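Local coordinates for protein ABC transporter (Caldanaerobius, PDB 4G68) that probably serves as the extracellular solute-binding protein of an ABC transporter, capturing sugars released from xylan for uptake by this thermophilic bacterium, at residues E162-K166 with Y167-V171. Residues are numbered along the deposited sequence; the frame is centred on the assembly and turned at random.
Sequences ELFDK and YNVKV
K166 lies stretched alongside the ring of Y167 where helix 161-166 ends, both side chains heading the same way. With CG anti to the backbone N (chi1 -173°) and the rest of the chain extended, the lysine puts CG over one face of the tyrosine in a CH-pi contact, 4.2 Å from the ring centroid and displaced toward the rim. Farther along, NZ makes a weak hydrogen bond to Y167 OH at 3.3 Å. The carbonyl oxygen of L163 meets the edge of the same ring in its plane, O to CD2 3.1 Å, and also accepts an i to i-4 bond from Y167 N (3.2 Å). L163 CD2 packs beside Y167 CE2. One residue on, N168, with positive phi (45°), turns the chain and gives its N-H to D165 O from above the carbonyl plane. The chain then doubles back past F164, whose ring has K170 O at its edge, CE1 to O 3.5 Å, and rests CD1 against V169 CB at 3.9 Å. The buried F164 ring ties the helix end to I159 of strand 144-160 and, edge-to-face, to F185 of helix 175-187, whereas beside exposed K166 the polar link is weak and packing plus the backbone bond mainly place Y167.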
loop_
_atom_site.group_PDB
_atom_site.type_symbol
_atom_site.label_atom_id
_atom_site.label_comp_id
_atom_site.label_asym_id
_atom_site.label_seq_id
_atom_site.Cartn_x
_atom_site.Cartn_y
_atom_site.Cartn_z
ATOM N N GLU C 162 18.025 5.962 -15.866
ATOM C CA GLU C 162 18.945 7.012 -16.345
ATOM C C GLU C 162 20.085 7.182 -15.347
ATOM O O GLU C 162 21.245 7.374 -15.741
ATOM C CB GLU C 162 18.241 8.340 -16.518
ATOM C CG GLU C 162 19.172 9.420 -17.095
ATOM C CD GLU C 162 18.447 10.736 -17.305
ATOM O OE1 GLU C 162 18.007 10.979 -18.451
ATOM O OE2 GLU C 162 18.312 11.510 -16.325
ATOM N N LEU C 163 19.761 7.085 -14.055
ATOM C CA LEU C 163 20.781 7.297 -13.017
ATOM C C LEU C 163 21.731 6.100 -12.977
ATOM O O LEU C 163 22.965 6.282 -12.839
ATOM C CB LEU C 163 20.153 7.622 -11.634
ATOM C CG LEU C 163 19.755 9.132 -11.474
ATOM C CD1 LEU C 163 18.960 9.461 -10.226
ATOM C CD2 LEU C 163 20.942 10.076 -11.559
ATOM N N PHE C 164 21.165 4.900 -13.110
ATOM C CA PHE C 164 21.974 3.665 -13.114
ATOM C C PHE C 164 22.948 3.706 -14.332
ATOM O O PHE C 164 24.169 3.447 -14.168
ATOM C CB PHE C 164 21.079 2.381 -13.063
ATOM C CG PHE C 164 20.681 1.962 -11.666
ATOM C CD1 PHE C 164 21.296 0.867 -11.038
ATOM C CD2 PHE C 164 19.711 2.664 -10.956
ATOM C CE1 PHE C 164 20.959 0.492 -9.732
ATOM C CE2 PHE C 164 19.354 2.290 -9.664
ATOM C CZ PHE C 164 19.976 1.201 -9.041
ATOM N N ASP C 165 22.423 4.084 -15.501
ATOM C CA ASP C 165 23.207 4.131 -16.763
ATOM C C ASP C 165 24.339 5.167 -16.645
ATOM O O ASP C 165 25.555 4.856 -16.895
ATOM C CB ASP C 165 22.307 4.455 -17.975
ATOM C CG ASP C 165 21.435 3.263 -18.437
ATOM O OD1 ASP C 165 21.490 2.161 -17.836
ATOM O OD2 ASP C 165 20.662 3.452 -19.423
ATOM N N LYS C 166 23.967 6.389 -16.225
ATOM C CA LYS C 166 24.938 7.479 -16.017
ATOM C C LYS C 166 26.142 7.083 -15.145
ATOM O O LYS C 166 27.292 7.508 -15.394
ATOM C CB LYS C 166 24.251 8.689 -15.400
ATOM C CG LYS C 166 25.169 9.900 -15.314
ATOM C CD LYS C 166 24.443 11.100 -14.722
ATOM C CE LYS C 166 25.401 12.258 -14.560
ATOM N NZ LYS C 166 24.821 13.329 -13.683
ATOM N N TYR C 167 25.880 6.313 -14.085
ATOM C CA TYR C 167 26.959 5.852 -13.202
ATOM C C TYR C 167 27.410 4.434 -13.402
ATOM O O TYR C 167 28.180 3.940 -12.597
ATOM C CB TYR C 167 26.575 6.078 -11.758
ATOM C CG TYR C 167 26.382 7.534 -11.523
ATOM C CD1 TYR C 167 27.469 8.356 -11.262
ATOM C CD2 TYR C 167 25.112 8.110 -11.641
ATOM C CE1 TYR C 167 27.297 9.722 -11.076
ATOM C CE2 TYR C 167 24.919 9.470 -11.455
ATOM C CZ TYR C 167 26.001 10.281 -11.169
ATOM O OH TYR C 167 25.772 11.635 -10.977
ATOM N N ASN C 168 27.003 3.855 -14.529
ATOM C CA ASN C 168 27.098 2.417 -14.879
ATOM C C ASN C 168 26.699 1.361 -13.834
ATOM O O ASN C 168 26.898 0.161 -14.075
ATOM C CB ASN C 168 28.411 2.022 -15.585
ATOM C CG ASN C 168 28.207 0.822 -16.503
ATOM O OD1 ASN C 168 27.052 0.512 -16.838
ATOM N ND2 ASN C 168 29.299 0.162 -16.926
ATOM N N VAL C 169 26.081 1.778 -12.726
ATOM C CA VAL C 169 25.746 0.810 -11.638
ATOM C C VAL C 169 24.819 -0.248 -12.154
ATOM O O VAL C 169 23.923 0.114 -12.841
ATOM C CB VAL C 169 25.064 1.545 -10.466
ATOM C CG1 VAL C 169 24.967 0.635 -9.264
ATOM C CG2 VAL C 169 25.906 2.744 -10.107
ATOM N N LYS C 170 25.043 -1.544 -11.866
ATOM C CA LYS C 170 24.061 -2.537 -12.381
ATOM C C LYS C 170 22.907 -2.501 -11.452
ATOM O O LYS C 170 23.136 -2.199 -10.247
ATOM C CB LYS C 170 24.577 -3.978 -12.460
ATOM C CG LYS C 170 25.290 -4.346 -13.755
ATOM C CD LYS C 170 25.287 -5.869 -13.980
ATOM C CE LYS C 170 26.453 -6.587 -13.296
ATOM N NZ LYS C 170 27.690 -6.737 -14.145
ATOM N N VAL C 171 21.712 -2.817 -11.992
ATOM C CA VAL C 171 20.488 -2.897 -11.218
ATOM C C VAL C 171 20.646 -4.109 -10.289
ATOM O O VAL C 171 20.971 -5.218 -10.725
ATOM C CB VAL C 171 19.213 -3.006 -12.080
ATOM C CG1 VAL C 171 17.979 -3.264 -11.216
ATOM C CG2 VAL C 171 18.985 -1.752 -12.924
#